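Local atomic coordinates of protein bvu-3222 (Bacteroides vulgatus ATCC 8482, PDB entry 3FYF), a protein that is of unknown function, belongs to the DUF4251 family and is probably exported to the periplasm by way of a signal sequence on its precursor. Residues Y71-V74 / G79-Q82; A42-S47 / I109-D114. One frame throughout, in Å; residues are numbered along the deposited sequence.

Contact 1: residues Y71-V74 / G79-Q82; sequences YVEV and GIIQ
Y71 leans its ring over Q82, the residue paired with it on the neighbouring strand. CB of Q82 lies over one face, 3.8 Å from the centroid of the Y71 ring and 17° off its normal, a CH-pi contact displaced toward the hydroxyl end of the ring, where the nearest ring atom is CZ. The ring reaches across because chi1 of 60° sets CG between the backbone N and the carbonyl carbon of Y71, swinging the phenol toward the partner strand. I80 meets the same ring obliquely, its CG2 3.7 Å from Y71 CE1. The extended chain of E73 runs alongside I80, pointing the same way, with E73 OE1 3.7 Å from I80 CD1; methyl packs against carboxylate there without a polar bond. These four side chains share one face of a beta hairpin, 71-75 with 78-83, whose strands run antiparallel in the large antiparallel sheet of the protein. Y71-Q82 and E73-I80 are the hydrogen-bonded pairs, V72-I81 and V74-G79 the non-hydrogen-bonded ones. The straightest bond, 172° at the hydrogen, runs from E73 N to I80 O over 2.8 Å and lies in the carbonyl plane; its return, I80 N to E73 O, measures 2.7 Å with the donor tilted out of the plane of the E73 carbonyl. E73 O also receives a CA-H...O contact from G79 CA at 3.1 Å. V72, V74 and I81 turn to the other face, where Y123, V147 and I149 are among the residues packing on them. The hairpin is carried on both flanks by further strands: V72 and V74 bond through the backbone to L50 and F48, G79 and I81 to G104 and V102. Past the bend at its second torsion, the Q82 side chain carries OE1 to a hydrogen bond with T101 OG1, on strand 100-113.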
loop_
_atom_site.group_PDB
_atom_site.type_symbol
_atom_site.label_atom_id
_atom_site.label_comp_id
_atom_site.label_asym_id
_atom_site.label_seq_id
_atom_site.Cartn_x
_atom_site.Cartn_y
_atom_site.Cartn_z
ATOM N N TYR B 71 -5.515 -10.158 -8.941
ATOM C CA TYR B 71 -4.532 -11.118 -8.467
ATOM C C TYR B 71 -3.446 -11.404 -9.500
ATOM O O TYR B 71 -3.566 -11.051 -10.674
ATOM C CB TYR B 71 -5.205 -12.422 -7.999
ATOM C CG TYR B 71 -6.003 -13.161 -9.057
ATOM C CD1 TYR B 71 -5.393 -14.104 -9.886
ATOM C CD2 TYR B 71 -7.373 -12.942 -9.208
ATOM C CE1 TYR B 71 -6.115 -14.790 -10.855
ATOM C CE2 TYR B 71 -8.111 -13.630 -10.173
ATOM C CZ TYR B 71 -7.472 -14.553 -10.992
ATOM O OH TYR B 71 -8.180 -15.235 -11.956
ATOM N N VAL B 72 -2.381 -12.040 -9.031
ATOM C CA VAL B 72 -1.300 -12.512 -9.876
ATOM C C VAL B 72 -1.050 -13.960 -9.459
ATOM O O VAL B 72 -0.805 -14.235 -8.288
ATOM C CB VAL B 72 -0.036 -11.620 -9.719
ATOM C CG1 VAL B 72 1.214 -12.359 -10.115
ATOM C CG2 VAL B 72 -0.169 -10.338 -10.544
ATOM N N GLU B 73 -1.143 -14.886 -10.409
ATOM C CA GLU B 73 -1.071 -16.309 -10.087
ATOM C C GLU B 73 -0.070 -17.054 -10.968
ATOM O O GLU B 73 -0.014 -16.819 -12.160
ATOM C CB GLU B 73 -2.458 -16.940 -10.224
ATOM C CG GLU B 73 -2.558 -18.344 -9.651
ATOM C CD GLU B 73 -3.784 -19.089 -10.127
ATOM O OE1 GLU B 73 -3.606 -20.121 -10.809
ATOM O OE2 GLU B 73 -4.916 -18.645 -9.825
ATOM N N VAL B 74 0.730 -17.933 -10.367
ATOM C CA VAL B 74 1.564 -18.878 -11.121
ATOM C C VAL B 74 1.320 -20.275 -10.560
ATOM O O VAL B 74 1.469 -20.490 -9.359
ATOM C CB VAL B 74 3.073 -18.517 -11.072
ATOM C CG1 VAL B 74 3.950 -19.665 -11.569
ATOM C CG2 VAL B 74 3.356 -17.271 -11.888
ATOM N N GLY B 79 0.667 -19.111 -15.826
ATOM C CA GLY B 79 0.503 -17.902 -15.031
ATOM C C GLY B 79 -0.596 -16.955 -15.462
ATOM O O GLY B 79 -0.784 -16.717 -16.654
ATOM N N ILE B 80 -1.304 -16.408 -14.474
ATOM C CA ILE B 80 -2.406 -15.469 -14.688
ATOM C C ILE B 80 -2.099 -14.079 -14.103
ATOM O O ILE B 80 -1.667 -13.962 -12.958
ATOM C CB ILE B 80 -3.728 -15.999 -14.047
ATOM C CG1 ILE B 80 -4.016 -17.437 -14.493
ATOM C CG2 ILE B 80 -4.914 -15.083 -14.384
ATOM C CD1 ILE B 80 -4.998 -18.182 -13.610
ATOM N N ILE B 81 -2.316 -13.038 -14.903
ATOM C CA ILE B 81 -2.433 -11.676 -14.395
ATOM C C ILE B 81 -3.873 -11.221 -14.613
ATOM O O ILE B 81 -4.317 -11.067 -15.751
ATOM C CB ILE B 81 -1.458 -10.692 -15.093
ATOM C CG1 ILE B 81 -0.002 -11.122 -14.885
ATOM C CG2 ILE B 81 -1.691 -9.266 -14.598
ATOM C CD1 ILE B 81 0.960 -10.508 -15.879
ATOM N N GLN B 82 -4.600 -11.023 -13.517
ATOM C CA GLN B 82 -5.971 -10.525 -13.575
ATOM C C GLN B 82 -6.107 -9.182 -12.861
ATOM O O GLN B 82 -5.711 -9.043 -11.701
ATOM C CB GLN B 82 -6.939 -11.541 -12.961
ATOM C CG GLN B 82 -8.418 -11.162 -13.077
ATOM C CD GLN B 82 -8.936 -11.252 -14.500
ATOM O OE1 GLN B 82 -8.941 -12.323 -15.099
ATOM N NE2 GLN B 82 -9.388 -10.124 -15.042
#

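Contact 2: residues A42-S47 / I109-D114; sequences ALKNGS and ISMRQD
M111 extends its thioether from strand 100-113 to the last turn of helix 27-44, where its terminal methyl meets L43 and K44. The CE of M111 comes 3.8 Å from CG of K44 and 4.0 Å from CB of L43, so one methyl touches two consecutive residues of the helix close to their backbone. SD follows just behind, 4.1 Å from the same K44 CG. The methionine chain is fully extended, with CG anti to the backbone N (chi1 -176°) and the later torsions also near 180°, which carries the methyl straight out from the strand. The K44 side chain crosses it at about a right angle. Its CB points away from the strand, and the aliphatic part beyond does the touching, before the chain bends at its last torsion toward the ammonium group. The L43 CB, by contrast, points toward the strand. This is helix-on-sheet packing at the place where helix 27-44, the longest of the chain, ends: G46, with phi 64°, closes the helix in a Schellman motif, S47 N bonding to A42 O at 3.0 Å and G46 N more weakly to L43 O. The chain then turns into strand 48-52. L43 is buried, also packing on Y121 and F48, whereas K44 is exposed and M111 partly so; the methionine therefore lies along the margin of the helix's seat on the sheet. Strand 100-113 is paired with strand 119-126, S110 and R112 bonding through their backbones to N122 and Y120. At its end, D114 accepts hydrogen bonds from D116 N and N118 ND2 in the turn leading to strand 119-126.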
loop_
_atom_site.group_PDB
_atom_site.type_symbol
_atom_site.label_atom_id
_atom_site.label_comp_id
_atom_site.label_asym_id
_atom_site.label_seq_id
_atom_site.Cartn_x
_atom_site.Cartn_y
_atom_site.Cartn_z
ATOM N N ALA B 42 6.023 -21.475 -1.568
ATOM C CA ALA B 42 5.099 -21.295 -2.682
ATOM C C ALA B 42 5.827 -20.786 -3.920
ATOM O O ALA B 42 5.515 -21.197 -5.039
ATOM C CB ALA B 42 3.987 -20.354 -2.304
ATOM N N LEU B 43 6.803 -19.903 -3.711
ATOM C CA LEU B 43 7.589 -19.338 -4.812
ATOM C C LEU B 43 8.551 -20.366 -5.396
ATOM O O LEU B 43 8.715 -20.432 -6.610
ATOM C CB LEU B 43 8.371 -18.099 -4.361
ATOM C CG LEU B 43 7.637 -16.779 -4.101
ATOM C CD1 LEU B 43 8.574 -15.807 -3.387
ATOM C CD2 LEU B 43 7.088 -16.157 -5.377
ATOM N N LYS B 44 9.175 -21.150 -4.516
ATOM C CA LYS B 44 10.104 -22.218 -4.889
ATOM C C LYS B 44 9.416 -23.285 -5.725
ATOM O O LYS B 44 9.947 -23.716 -6.746
ATOM C CB LYS B 44 10.716 -22.862 -3.639
ATOM C CG LYS B 44 11.828 -22.054 -3.006
ATOM C CD LYS B 44 12.433 -22.768 -1.813
ATOM C CE LYS B 44 13.621 -21.992 -1.253
ATOM N NZ LYS B 44 14.742 -21.877 -2.228
ATOM N N ASN B 45 8.220 -23.685 -5.301
ATOM C CA ASN B 45 7.459 -24.720 -5.998
ATOM C C ASN B 45 6.634 -24.206 -7.187
ATOM O O ASN B 45 5.980 -24.993 -7.880
ATOM C CB ASN B 45 6.585 -25.498 -5.007
ATOM C CG ASN B 45 7.401 -26.178 -3.914
ATOM O OD1 ASN B 45 6.966 -26.266 -2.765
ATOM N ND2 ASN B 45 8.593 -26.658 -4.268
ATOM N N GLY B 46 6.681 -22.893 -7.419
ATOM C CA GLY B 46 5.997 -22.248 -8.542
ATOM C C GLY B 46 4.485 -22.358 -8.486
ATOM O O GLY B 46 3.820 -22.431 -9.521
ATOM N N SER B 47 3.952 -22.387 -7.269
ATOM C CA SER B 47 2.522 -22.552 -7.044
ATOM C C SER B 47 2.068 -21.513 -6.022
ATOM O O SER B 47 2.072 -21.767 -4.814
ATOM C CB SER B 47 2.215 -23.980 -6.569
ATOM O OG SER B 47 0.817 -24.228 -6.530
ATOM N N ILE B 109 12.242 -17.510 -15.136
ATOM C CA ILE B 109 12.114 -17.413 -13.682
ATOM C C ILE B 109 13.472 -17.294 -12.985
ATOM O O ILE B 109 14.323 -18.177 -13.117
ATOM C CB ILE B 109 11.353 -18.634 -13.092
ATOM C CG1 ILE B 109 9.963 -18.766 -13.719
ATOM C CG2 ILE B 109 11.260 -18.534 -11.560
ATOM C CD1 ILE B 109 9.277 -20.105 -13.431
ATOM N N SER B 110 13.660 -16.197 -12.251
ATOM C CA SER B 110 14.779 -16.056 -11.322
ATOM C C SER B 110 14.275 -15.708 -9.916
ATOM O O SER B 110 13.289 -14.985 -9.759
ATOM C CB SER B 110 15.793 -15.013 -11.816
ATOM O OG SER B 110 15.318 -13.685 -11.658
ATOM N N MET B 111 14.964 -16.229 -8.907
ATOM C CA MET B 111 14.637 -15.991 -7.512
ATOM C C MET B 111 15.919 -15.626 -6.772
ATOM O O MET B 111 16.868 -16.417 -6.723
ATOM C CB MET B 111 13.991 -17.241 -6.911
ATOM C CG MET B 111 13.496 -17.115 -5.476
ATOM S SD MET B 111 12.450 -18.533 -5.078
ATOM C CE MET B 111 12.200 -18.324 -3.317
ATOM N N ARG B 112 15.942 -14.416 -6.220
ATOM C CA ARG B 112 17.095 -13.897 -5.490
ATOM C C ARG B 112 16.673 -13.467 -4.094
ATOM O O ARG B 112 15.506 -13.179 -3.855
ATOM C CB ARG B 112 17.717 -12.706 -6.227
ATOM C CG ARG B 112 18.270 -13.027 -7.616
ATOM C CD ARG B 112 18.686 -11.754 -8.332
ATOM N NE ARG B 112 18.897 -11.965 -9.764
ATOM C CZ ARG B 112 20.074 -12.218 -10.328
ATOM N NH1 ARG B 112 21.173 -12.295 -9.585
ATOM N NH2 ARG B 112 20.152 -12.395 -11.640
ATOM N N GLN B 113 17.633 -13.417 -3.178
ATOM C CA GLN B 113 17.364 -13.065 -1.792
ATOM C C GLN B 113 18.457 -12.130 -1.294
ATOM O O GLN B 113 19.642 -12.394 -1.507
ATOM C CB GLN B 113 17.298 -14.340 -0.930
ATOM C CG GLN B 113 16.994 -14.088 0.544
ATOM C CD GLN B 113 16.703 -15.355 1.337
ATOM O OE1 GLN B 113 16.136 -16.318 0.820
ATOM N NE2 GLN B 113 17.073 -15.344 2.614
ATOM N N ASP B 114 18.070 -11.039 -0.636
ATOM C CA ASP B 114 19.065 -10.139 -0.046
ATOM C C ASP B 114 19.534 -10.628 1.327
ATOM O O ASP B 114 19.204 -11.742 1.730
ATOM C CB ASP B 114 18.602 -8.665 -0.056
ATOM C CG ASP B 114 17.484 -8.350 0.934
ATOM O OD1 ASP B 114 17.057 -9.202 1.744
ATOM O OD2 ASP B 114 17.027 -7.191 0.892
#

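In the fold
Contact 1 is largely buried and joins two consecutive strands through paired backbone bonds, with side chains packing on top; contact 2 is a smaller, partly buried meeting of helix and strand that rests on apolar side-chain packing. Their buried areas, 391 and 137 Å², reflect that difference. Both reach the same sheet, in which strand 78-83 of contact 1 borders strand 100-113 of contact 2, and their centres lie about 15 Å apart. They also touch directly: CG1 of V74 packs 3.4 Å from O of G46, where helix 27-44 gives way to strand 48-52, the strand beside 71-75.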